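Local coordinates for protein peptidase M3B, oligoendopeptidase F (Enterococcus faecium, PDB 2QR4) that probably cleaves internal peptide bonds of short oligopeptides as a zinc-dependent metalloendopeptidase of family M3, at residues 154-158 / 159-163; 405-408 / 409-413; 418-421 / 422-426; 457-460 / 461-465. All blocks are in the same frame, centred on the assembly; numbering follows the deposited sequence.

Contact 1 of 4, residues 154-158 / 159-163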
loop_
_atom_site.group_PDB
_atom_site.type_symbol
_atom_site.label_atom_id
_atom_site.label_comp_id
_atom_site.label_asym_id
_atom_site.label_seq_id
_atom_site.Cartn_x
_atom_site.Cartn_y
_atom_site.Cartn_z
ATOM N N ALA A 154 -6.167 -5.879 -4.569
ATOM C CA ALA A 154 -7.454 -6.564 -4.700
ATOM C C ALA A 154 -8.522 -5.618 -5.245
ATOM O O ALA A 154 -9.313 -5.976 -6.107
ATOM C CB ALA A 154 -7.890 -7.143 -3.313
ATOM N N VAL A 155 -8.524 -4.401 -4.734
ATOM C CA VAL A 155 -9.559 -3.433 -5.040
ATOM C C VAL A 155 -9.362 -2.860 -6.452
ATOM O O VAL A 155 -10.289 -2.804 -7.283
ATOM C CB VAL A 155 -9.548 -2.314 -3.982
ATOM C CG1 VAL A 155 -8.831 -1.139 -4.502
ATOM C CG2 VAL A 155 -10.946 -1.928 -3.604
ATOM N N LEU A 156 -8.136 -2.473 -6.740
ATOM C CA LEU A 156 -7.806 -2.021 -8.074
ATOM C C LEU A 156 -8.091 -3.129 -9.105
ATOM O O LEU A 156 -8.707 -2.877 -10.143
ATOM C CB LEU A 156 -6.339 -1.595 -8.117
ATOM C CG LEU A 156 -5.743 -1.224 -9.471
ATOM C CD1 LEU A 156 -6.511 -0.059 -10.127
ATOM C CD2 LEU A 156 -4.295 -0.863 -9.267
ATOM N N ASN A 157 -7.656 -4.355 -8.815
ATOM C CA ASN A 157 -7.776 -5.455 -9.777
ATOM C C ASN A 157 -9.222 -5.883 -9.983
ATOM O O ASN A 157 -9.647 -6.137 -11.102
ATOM C CB ASN A 157 -6.938 -6.671 -9.349
ATOM C CG ASN A 157 -6.712 -7.662 -10.497
ATOM O OD1 ASN A 157 -6.836 -8.879 -10.332
ATOM N ND2 ASN A 157 -6.376 -7.140 -11.660
ATOM N N ASN A 158 -9.990 -5.934 -8.904
ATOM C CA ASN A 158 -11.343 -6.469 -8.997
ATOM C C ASN A 158 -12.455 -5.457 -9.032
ATOM O O ASN A 158 -13.551 -5.781 -9.455
ATOM C CB ASN A 158 -11.610 -7.475 -7.877
ATOM C CG ASN A 158 -10.610 -8.611 -7.882
ATOM O OD1 ASN A 158 -10.487 -9.341 -8.868
ATOM N ND2 ASN A 158 -9.878 -8.755 -6.788
ATOM N N ALA A 159 -12.207 -4.234 -8.582
ATOM C CA ALA A 159 -13.310 -3.278 -8.522
ATOM C C ALA A 159 -13.168 -2.097 -9.495
ATOM O O ALA A 159 -14.150 -1.700 -10.129
ATOM C CB ALA A 159 -13.494 -2.789 -7.100
ATOM N N ASP A 160 -11.957 -1.544 -9.617
ATOM C CA ASP A 160 -11.745 -0.319 -10.419
ATOM C C ASP A 160 -11.315 -0.513 -11.891
ATOM O O ASP A 160 -11.794 0.210 -12.759
ATOM C CB ASP A 160 -10.807 0.674 -9.709
ATOM C CG ASP A 160 -11.387 1.213 -8.386
ATOM O OD1 ASP A 160 -12.583 0.981 -8.083
ATOM O OD2 ASP A 160 -10.629 1.876 -7.646
ATOM N N LEU A 161 -10.426 -1.455 -12.188
ATOM C CA LEU A 161 -10.038 -1.672 -13.593
ATOM C C LEU A 161 -11.244 -1.971 -14.487
ATOM O O LEU A 161 -12.099 -2.770 -14.125
ATOM C CB LEU A 161 -9.046 -2.829 -13.725
ATOM C CG LEU A 161 -7.636 -2.636 -13.170
ATOM C CD1 LEU A 161 -6.750 -3.778 -13.600
ATOM C CD2 LEU A 161 -7.064 -1.349 -13.637
ATOM N N VAL A 162 -11.339 -1.315 -15.642
ATOM C CA VAL A 162 -12.278 -1.789 -16.659
ATOM C C VAL A 162 -11.522 -2.012 -17.966
ATOM O O VAL A 162 -10.632 -1.240 -18.327
ATOM C CB VAL A 162 -13.572 -0.909 -16.860
ATOM C CG1 VAL A 162 -13.795 0.065 -15.712
ATOM C CG2 VAL A 162 -13.548 -0.190 -18.183
ATOM N N PHE A 163 -11.869 -3.101 -18.644
ATOM C CA PHE A 163 -11.132 -3.565 -19.814
ATOM C C PHE A 163 -11.846 -3.185 -21.101
ATOM O O PHE A 163 -13.040 -2.885 -21.087
ATOM C CB PHE A 163 -10.926 -5.077 -19.717
ATOM C CG PHE A 163 -10.117 -5.486 -18.527
ATOM C CD1 PHE A 163 -8.735 -5.556 -18.608
ATOM C CD2 PHE A 163 -10.729 -5.748 -17.313
ATOM C CE1 PHE A 163 -7.972 -5.908 -17.500
ATOM C CE2 PHE A 163 -9.972 -6.110 -16.207
ATOM C CZ PHE A 163 -8.592 -6.184 -16.305
HETATM O O HOH W 1 -11.810 -5.232 -12.607
#

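Contact 2 of 4, residues 405-408 / 409-413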
loop_
_atom_site.group_PDB
_atom_site.type_symbol
_atom_site.label_atom_id
_atom_site.label_comp_id
_atom_site.label_asym_id
_atom_site.label_seq_id
_atom_site.Cartn_x
_atom_site.Cartn_y
_atom_site.Cartn_z
ATOM N N ASN A 405 -5.165 -39.544 -10.745
ATOM C CA ASN A 405 -4.047 -40.328 -11.269
ATOM C C ASN A 405 -4.432 -41.776 -11.485
ATOM O O ASN A 405 -4.084 -42.373 -12.505
ATOM C CB ASN A 405 -2.825 -40.227 -10.350
ATOM C CG ASN A 405 -2.094 -38.893 -10.505
ATOM O OD1 ASN A 405 -2.221 -38.232 -11.531
ATOM N ND2 ASN A 405 -1.336 -38.496 -9.485
ATOM N N ILE A 406 -5.173 -42.327 -10.529
ATOM C CA ILE A 406 -5.557 -43.719 -10.580
ATOM C C ILE A 406 -6.607 -43.950 -11.662
ATOM O O ILE A 406 -6.587 -44.976 -12.339
ATOM C CB ILE A 406 -6.020 -44.212 -9.200
ATOM C CG1 ILE A 406 -4.822 -44.275 -8.246
ATOM C CG2 ILE A 406 -6.666 -45.588 -9.295
ATOM C CD1 ILE A 406 -5.205 -44.639 -6.814
ATOM N N LEU A 407 -7.499 -42.983 -11.858
ATOM C CA LEU A 407 -8.483 -43.080 -12.947
ATOM C C LEU A 407 -7.841 -42.920 -14.327
ATOM O O LEU A 407 -8.201 -43.627 -15.268
ATOM C CB LEU A 407 -9.597 -42.046 -12.786
ATOM C CG LEU A 407 -10.388 -41.815 -14.077
ATOM C CD1 LEU A 407 -11.377 -42.954 -14.323
ATOM C CD2 LEU A 407 -11.092 -40.477 -14.048
ATOM N N THR A 408 -6.898 -41.989 -14.448
ATOM C CA THR A 408 -6.153 -41.845 -15.699
ATOM C C THR A 408 -5.462 -43.143 -16.102
ATOM O O THR A 408 -5.601 -43.608 -17.229
ATOM C CB THR A 408 -5.091 -40.765 -15.606
ATOM O OG1 THR A 408 -5.722 -39.502 -15.367
ATOM C CG2 THR A 408 -4.281 -40.716 -16.902
ATOM N N GLU A 409 -4.715 -43.731 -15.177
ATOM C CA GLU A 409 -4.040 -44.979 -15.469
ATOM C C GLU A 409 -5.050 -46.039 -15.856
ATOM O O GLU A 409 -4.841 -46.781 -16.818
ATOM C CB GLU A 409 -3.209 -45.457 -14.272
ATOM C CG GLU A 409 -2.499 -46.800 -14.498
ATOM C CD GLU A 409 -1.489 -46.737 -15.640
ATOM O OE1 GLU A 409 -0.936 -45.651 -15.889
ATOM O OE2 GLU A 409 -1.244 -47.771 -16.292
ATOM N N TYR A 410 -6.145 -46.126 -15.105
ATOM C CA TYR A 410 -7.154 -47.149 -15.397
ATOM C C TYR A 410 -7.696 -47.020 -16.827
ATOM O O TYR A 410 -7.859 -48.022 -17.522
ATOM C CB TYR A 410 -8.303 -47.113 -14.382
ATOM C CG TYR A 410 -9.423 -48.053 -14.738
ATOM C CD1 TYR A 410 -9.265 -49.420 -14.609
ATOM C CD2 TYR A 410 -10.631 -47.576 -15.225
ATOM C CE1 TYR A 410 -10.275 -50.284 -14.947
ATOM C CE2 TYR A 410 -11.640 -48.430 -15.567
ATOM C CZ TYR A 410 -11.459 -49.787 -15.430
ATOM O OH TYR A 410 -12.475 -50.663 -15.766
ATOM N N LEU A 411 -7.977 -45.789 -17.250
ATOM C CA LEU A 411 -8.495 -45.515 -18.591
ATOM C C LEU A 411 -7.483 -45.957 -19.652
ATOM O O LEU A 411 -7.838 -46.622 -20.620
ATOM C CB LEU A 411 -8.831 -44.011 -18.753
ATOM C CG LEU A 411 -10.072 -43.481 -18.008
ATOM C CD1 LEU A 411 -10.234 -41.966 -18.129
ATOM C CD2 LEU A 411 -11.352 -44.181 -18.461
ATOM N N LEU A 412 -6.223 -45.588 -19.448
ATOM C CA LEU A 412 -5.129 -45.913 -20.368
ATOM C C LEU A 412 -4.845 -47.408 -20.437
ATOM O O LEU A 412 -4.225 -47.886 -21.393
ATOM C CB LEU A 412 -3.858 -45.158 -19.965
ATOM C CG LEU A 412 -3.503 -43.783 -20.582
ATOM C CD1 LEU A 412 -4.641 -43.067 -21.277
ATOM C CD2 LEU A 412 -2.811 -42.866 -19.591
ATOM N N GLU A 413 -5.292 -48.157 -19.432
ATOM C CA GLU A 413 -5.129 -49.608 -19.494
ATOM C C GLU A 413 -6.351 -50.300 -20.087
ATOM O O GLU A 413 -6.311 -51.497 -20.324
ATOM C CB GLU A 413 -4.796 -50.212 -18.124
ATOM C CG GLU A 413 -3.574 -49.603 -17.450
ATOM C CD GLU A 413 -3.258 -50.244 -16.093
ATOM O OE1 GLU A 413 -2.270 -49.839 -15.445
ATOM O OE2 GLU A 413 -3.995 -51.157 -15.674
#

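Contact 3 of 4, residues 418-421 / 422-426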
loop_
_atom_site.group_PDB
_atom_site.type_symbol
_atom_site.label_atom_id
_atom_site.label_comp_id
_atom_site.label_asym_id
_atom_site.label_seq_id
_atom_site.Cartn_x
_atom_site.Cartn_y
_atom_site.Cartn_z
ATOM N N PRO A 418 -8.416 -44.810 -30.297
ATOM C CA PRO A 418 -7.356 -43.806 -30.378
ATOM C C PRO A 418 -7.792 -42.386 -29.996
ATOM O O PRO A 418 -7.017 -41.657 -29.388
ATOM C CB PRO A 418 -6.933 -43.868 -31.848
ATOM C CG PRO A 418 -7.225 -45.289 -32.251
ATOM C CD PRO A 418 -8.514 -45.613 -31.531
ATOM N N ARG A 419 -9.011 -41.991 -30.345
ATOM C CA ARG A 419 -9.486 -40.665 -29.954
ATOM C C ARG A 419 -9.625 -40.574 -28.436
ATOM O O ARG A 419 -9.208 -39.582 -27.835
ATOM C CB ARG A 419 -10.809 -40.300 -30.639
ATOM C CG ARG A 419 -10.677 -39.487 -31.929
ATOM C CD ARG A 419 -10.314 -40.360 -33.125
ATOM N NE ARG A 419 -11.244 -41.480 -33.317
ATOM C CZ ARG A 419 -12.036 -41.633 -34.379
ATOM N NH1 ARG A 419 -12.021 -40.737 -35.360
ATOM N NH2 ARG A 419 -12.841 -42.687 -34.463
ATOM N N VAL A 420 -10.196 -41.608 -27.817
ATOM C CA VAL A 420 -10.263 -41.661 -26.361
ATOM C C VAL A 420 -8.858 -41.615 -25.756
ATOM O O VAL A 420 -8.564 -40.734 -24.955
ATOM C CB VAL A 420 -10.982 -42.909 -25.833
ATOM C CG1 VAL A 420 -11.118 -42.820 -24.315
ATOM C CG2 VAL A 420 -12.348 -43.067 -26.485
ATOM N N ARG A 421 -7.978 -42.534 -26.151
ATOM C CA ARG A 421 -6.631 -42.518 -25.578
ATOM C C ARG A 421 -5.986 -41.140 -25.718
ATOM O O ARG A 421 -5.412 -40.627 -24.761
ATOM C CB ARG A 421 -5.728 -43.599 -26.178
ATOM C CG ARG A 421 -6.209 -45.009 -25.913
ATOM C CD ARG A 421 -5.187 -46.041 -26.371
ATOM N NE ARG A 421 -4.004 -46.025 -25.517
ATOM C CZ ARG A 421 -3.962 -46.604 -24.324
ATOM N NH1 ARG A 421 -5.038 -47.227 -23.864
ATOM N NH2 ARG A 421 -2.856 -46.548 -23.590
ATOM N N ALA A 422 -6.085 -40.537 -26.902
ATOM C CA ALA A 422 -5.488 -39.218 -27.126
ATOM C C ALA A 422 -6.042 -38.201 -26.141
ATOM O O ALA A 422 -5.286 -37.421 -25.542
ATOM C CB ALA A 422 -5.707 -38.745 -28.562
ATOM N N TYR A 423 -7.361 -38.222 -25.959
ATOM C CA TYR A 423 -7.988 -37.258 -25.075
ATOM C C TYR A 423 -7.425 -37.368 -23.669
ATOM O O TYR A 423 -7.076 -36.353 -23.064
ATOM C CB TYR A 423 -9.518 -37.399 -25.021
ATOM C CG TYR A 423 -10.125 -36.319 -24.154
ATOM C CD1 TYR A 423 -10.428 -36.555 -22.814
ATOM C CD2 TYR A 423 -10.328 -35.040 -24.663
ATOM C CE1 TYR A 423 -10.955 -35.553 -22.015
ATOM C CE2 TYR A 423 -10.845 -34.032 -23.882
ATOM C CZ TYR A 423 -11.157 -34.285 -22.560
ATOM O OH TYR A 423 -11.675 -33.254 -21.793
ATOM N N VAL A 424 -7.322 -38.586 -23.137
ATOM C CA VAL A 424 -6.849 -38.697 -21.761
ATOM C C VAL A 424 -5.341 -38.462 -21.596
ATOM O O VAL A 424 -4.896 -37.891 -20.601
ATOM C CB VAL A 424 -7.424 -39.929 -21.003
ATOM C CG1 VAL A 424 -8.285 -40.791 -21.904
ATOM C CG2 VAL A 424 -6.349 -40.698 -20.265
ATOM N N LEU A 425 -4.566 -38.836 -22.602
ATOM C CA LEU A 425 -3.147 -38.527 -22.607
ATOM C C LEU A 425 -2.940 -37.014 -22.519
ATOM O O LEU A 425 -2.180 -36.517 -21.681
ATOM C CB LEU A 425 -2.508 -39.070 -23.881
ATOM C CG LEU A 425 -1.645 -40.337 -23.845
ATOM C CD1 LEU A 425 -1.583 -41.010 -22.488
ATOM C CD2 LEU A 425 -2.071 -41.313 -24.933
ATOM N N ASN A 426 -3.635 -36.276 -23.376
ATOM C CA ASN A 426 -3.475 -34.825 -23.414
ATOM C C ASN A 426 -4.092 -34.097 -22.207
ATOM O O ASN A 426 -3.553 -33.106 -21.729
ATOM C CB ASN A 426 -4.008 -34.263 -24.728
ATOM C CG ASN A 426 -3.830 -32.775 -24.827
ATOM O OD1 ASN A 426 -4.775 -32.024 -24.616
ATOM N ND2 ASN A 426 -2.611 -32.330 -25.132
#

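Contact 4 of 4, residues 457-460 / 461-465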
loop_
_atom_site.group_PDB
_atom_site.type_symbol
_atom_site.label_atom_id
_atom_site.label_comp_id
_atom_site.label_asym_id
_atom_site.label_seq_id
_atom_site.Cartn_x
_atom_site.Cartn_y
_atom_site.Cartn_z
ATOM N N VAL A 457 18.083 -4.460 -4.987
ATOM C CA VAL A 457 17.809 -4.048 -6.353
ATOM C C VAL A 457 16.355 -3.644 -6.560
ATOM O O VAL A 457 15.441 -4.415 -6.291
ATOM C CB VAL A 457 18.367 -5.013 -7.449
ATOM C CG1 VAL A 457 19.060 -6.199 -6.851
ATOM C CG2 VAL A 457 17.304 -5.388 -8.455
ATOM N N PRO A 458 16.145 -2.413 -7.042
ATOM C CA PRO A 458 14.798 -1.887 -7.196
ATOM C C PRO A 458 13.930 -2.752 -8.107
ATOM O O PRO A 458 14.306 -3.095 -9.235
ATOM C CB PRO A 458 15.027 -0.520 -7.844
ATOM C CG PRO A 458 16.429 -0.161 -7.464
ATOM C CD PRO A 458 17.160 -1.459 -7.514
ATOM N N LEU A 459 12.758 -3.077 -7.606
ATOM C CA LEU A 459 11.776 -3.821 -8.349
ATOM C C LEU A 459 10.872 -2.895 -9.151
ATOM O O LEU A 459 9.670 -2.862 -8.931
ATOM C CB LEU A 459 10.946 -4.628 -7.366
ATOM C CG LEU A 459 11.375 -6.079 -7.127
ATOM C CD1 LEU A 459 12.857 -6.285 -7.259
ATOM C CD2 LEU A 459 10.881 -6.587 -5.793
ATOM N N THR A 460 11.432 -2.159 -10.103
ATOM C CA THR A 460 10.597 -1.342 -10.991
ATOM C C THR A 460 9.770 -2.236 -11.932
ATOM O O THR A 460 10.144 -3.391 -12.198
ATOM C CB THR A 460 11.484 -0.443 -11.857
ATOM O OG1 THR A 460 12.306 -1.274 -12.686
ATOM C CG2 THR A 460 12.389 0.444 -10.981
ATOM N N SER A 461 8.678 -1.709 -12.479
ATOM C CA SER A 461 7.947 -2.467 -13.493
ATOM C C SER A 461 8.813 -2.890 -14.661
ATOM O O SER A 461 8.609 -3.974 -15.220
ATOM C CB SER A 461 6.724 -1.720 -14.018
ATOM O OG SER A 461 7.081 -0.460 -14.515
ATOM N N GLU A 462 9.766 -2.046 -15.053
ATOM C CA GLU A 462 10.629 -2.406 -16.185
ATOM C C GLU A 462 11.428 -3.664 -15.832
ATOM O O GLU A 462 11.440 -4.627 -16.580
ATOM C CB GLU A 462 11.569 -1.263 -16.582
ATOM C CG GLU A 462 12.336 -1.497 -17.917
ATOM C CD GLU A 462 13.245 -0.308 -18.312
ATOM O OE1 GLU A 462 14.477 -0.505 -18.457
ATOM O OE2 GLU A 462 12.737 0.833 -18.461
ATOM N N TYR A 463 12.084 -3.649 -14.679
ATOM C CA TYR A 463 12.913 -4.762 -14.279
ATOM C C TYR A 463 12.085 -6.029 -14.065
ATOM O O TYR A 463 12.501 -7.130 -14.429
ATOM C CB TYR A 463 13.652 -4.424 -12.995
ATOM C CG TYR A 463 14.610 -5.498 -12.575
ATOM C CD1 TYR A 463 15.655 -5.878 -13.409
ATOM C CD2 TYR A 463 14.470 -6.144 -11.358
ATOM C CE1 TYR A 463 16.552 -6.866 -13.028
ATOM C CE2 TYR A 463 15.362 -7.132 -10.966
ATOM C CZ TYR A 463 16.405 -7.483 -11.801
ATOM O OH TYR A 463 17.297 -8.465 -11.428
ATOM N N LEU A 464 10.918 -5.873 -13.461
ATOM C CA LEU A 464 10.045 -7.031 -13.190
ATOM C C LEU A 464 9.610 -7.662 -14.515
ATOM O O LEU A 464 9.636 -8.882 -14.684
ATOM C CB LEU A 464 8.821 -6.596 -12.381
ATOM C CG LEU A 464 8.578 -6.942 -10.902
ATOM C CD1 LEU A 464 9.730 -7.598 -10.184
ATOM C CD2 LEU A 464 8.103 -5.741 -10.162
ATOM N N SER A 465 9.248 -6.811 -15.466
ATOM C CA SER A 465 8.714 -7.256 -16.741
ATOM C C SER A 465 9.761 -7.904 -17.624
ATOM O O SER A 465 9.529 -9.000 -18.136
ATOM C CB SER A 465 8.010 -6.108 -17.444
ATOM O OG SER A 465 7.060 -5.529 -16.553
#

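Contact 1 of 4, residues 154-158 / 159-163
Val155 O is gripped by two backbone donors, the N-H groups of Ala159 and Asp160. The shorter of the two bonds, Ala159 N to Val155 O, measures 2.7 Å, and its donor is tilted out of the carbonyl plane. Asp160 N lies in that plane, 3.1 Å from Val155 O, so the oxygen takes part in a normal helical turn and a wider one together. One residue further on only the wider turn survives: Leu161 N donates to Leu156 O over 3.0 Å, with an N-H...O angle of 163°.

Here the chain leaves the helix, but the side chain of Leu161 turns back to the last turn. Its CD2 meets Leu156 CD1 at 3.8 Å, while its other methyl, CD1, rests 3.9 Å from Asn157 ND2. In Leu156, CG stands anti to the backbone N (chi1 174°), which helps bring CD1 beside Leu161 where the chain leaves the helix. The amide of Asn157 is held from outside: ND2 bonds to Tyr204 OH. A water closes the helix end, donating to Asn157 O at 2.8 Å and to Leu161 O, and Asn157 O also receives His178 NE2.

Asp160 faces the dimer partner, with OD2 bonded to Thr210 of the second subunit and OD1 to Asn209 of that same subunit. The i to i+5 bonds mark a pi-type turn at the C-terminal end of helix 143-160, with Leu161 as the first non-helical residue, at the subunit interface.

Contact 2 of 4, residues 405-408 / 409-413
Leu407 against Leu411 and Thr408 against Leu412 are i to i+4 contacts along one helix, 394-414, in the buried helical body of the peptidase domain. Four regular backbone bonds hold the turns together, from Glu409 N to Asn405 O (3.1 Å) through Leu412 N to Thr408 O (3.0 Å).

The two leucines cross at a slant. CD1 of Leu407 reaches Leu411 CG at 3.9 Å, brought forward along the helix because CG lies anti to the backbone N (chi1 162°). Both then press on Phe365 of helix 361-379. That neighbour carries the HExxH sequence of clan MA metallopeptidases, and in relatives the helix equivalent to 394-414 supplies a further zinc-binding glutamate, so this packing joins the two helices expected to frame the metal site.

Thr408 and Leu412 lie side by side and point the same way, with Thr408 CG2 3.7 Å from Leu412 CD2. The threonine divides its two branches: the methyl runs forward to the leucine, while OG1, anti to the carbonyl carbon at chi1 -63°, turns back to bond with Glu404 O. This satisfies a buried hydroxyl within its own helix and leaves the methyl for apolar packing. On a different flank, Glu409 bends at chi2 and pairs its OE1 with Arg569 in a salt bridge to helix 557-579, and the side chain of Tyr410 touches Lys304 and Ala308 of helix 302-308.

Contact 3 of 4, residues 418-421 / 422-426
Arg421 begins its path beside Leu425, with CB 4.5 Å from Leu425 CD2, a loose apolar touch one turn along helix 418-454. From CB the chain leaves the helix with CG anti to the carbonyl carbon (chi1 -63°). CD continues nearly straight, and the side chain packs on Leu576 of helix 557-579. A bend at chi3 (70°) swings the guanidinium toward the end of the preceding helix. There NH1 is shared by two main-chain oxygens, Leu412 O and Glu415 O, and NH2 makes a salt bridge with Glu572 OE2.

Beneath this side chain the helix is regular. Leu425 N donates to Arg421 O at 2.9 Å, and CD2 of Leu425 folds back to 3.4 Å from the same oxygen. A turn earlier, Ala422 N bonds to Pro418 O at 2.9 Å. Proline fits the first turn, where a backbone N-H would have no helical carbonyl before it to bond. On another flank Val420 and Val424 meet through their CG1 methyls at 4.2 Å, and Val424 N donates almost straight to Val420 O (3.1 Å).

One guanidinium thus serves the connection between two helices and a third helix together. Its positive charge is probably balanced by Glu572 and eased by the carbonyl oxygens of Leu412 and Glu415; bonds to several partners should limit rotation of the group.

Contact 4 of 4, residues 457-460 / 461-465
Leu459 is the centre of an inverse gamma turn, closed by a weak 3.1 Å bond from Thr460 N to Pro458 O, and directly after it the chain enters helix 461-476, with Leu464 N bonded to Thr460 O at 2.9 Å. Thr460 caps the helix. Its OG1 sits between its own backbone N and carbonyl carbon (chi1 63°), from where it accepts the N-H of Tyr463 over 3.1 Å at an angle of 166°. That serves an N-H of the first helical turn.

Apolar side chains pack beside the cap. Leu459 CG lies 3.8 Å from Leu464 CD1, the two residues flanking the first turn. Tyr463 brings its ring back to the incoming loop: Val457 CG2 comes at a slant to within 3.6 Å of Tyr463 CE2, and Leu459 CD1 lies more loosely at the ring edge. The phenol is fixed further out, OH bonding to Glu452 of helix 418-454. Within the helix, Ser465 N and Ser465 OG reach Ser461 O from opposite faces of its plane, the hydroxyl at 2.6 Å, and that hydroxyl also receives Trp490 NE1. Glu462 OE2 bonds to Thr68 OG1 of the second subunit.

A threonine N-cap flanked by apolar residues just before the cap and four after it is the hydrophobic staple, here starting helix 461-476.

Overall arrangement
All four contacts are local turns of a mainly helical fold, and they come in series along the chain. Contact 1 ends helix 143-160 and contact 4 starts helix 461-476; their centres are 22 Å apart and both touch the second subunit, so they lie on the dimer side. Contacts 2 and 3 form a pair, centres 11 Å apart, on the consecutive helices 394-414 and 418-454, which touch directly. The centres of that pair lie 39 to 45 Å from those of the other two, with contact 2 on the opposite side of the chain's centre from contact 4. Helix 418-454 runs from contact 3 toward the loop of contact 4, so it spans from the region of contacts 2 and 3 toward the subunit interface.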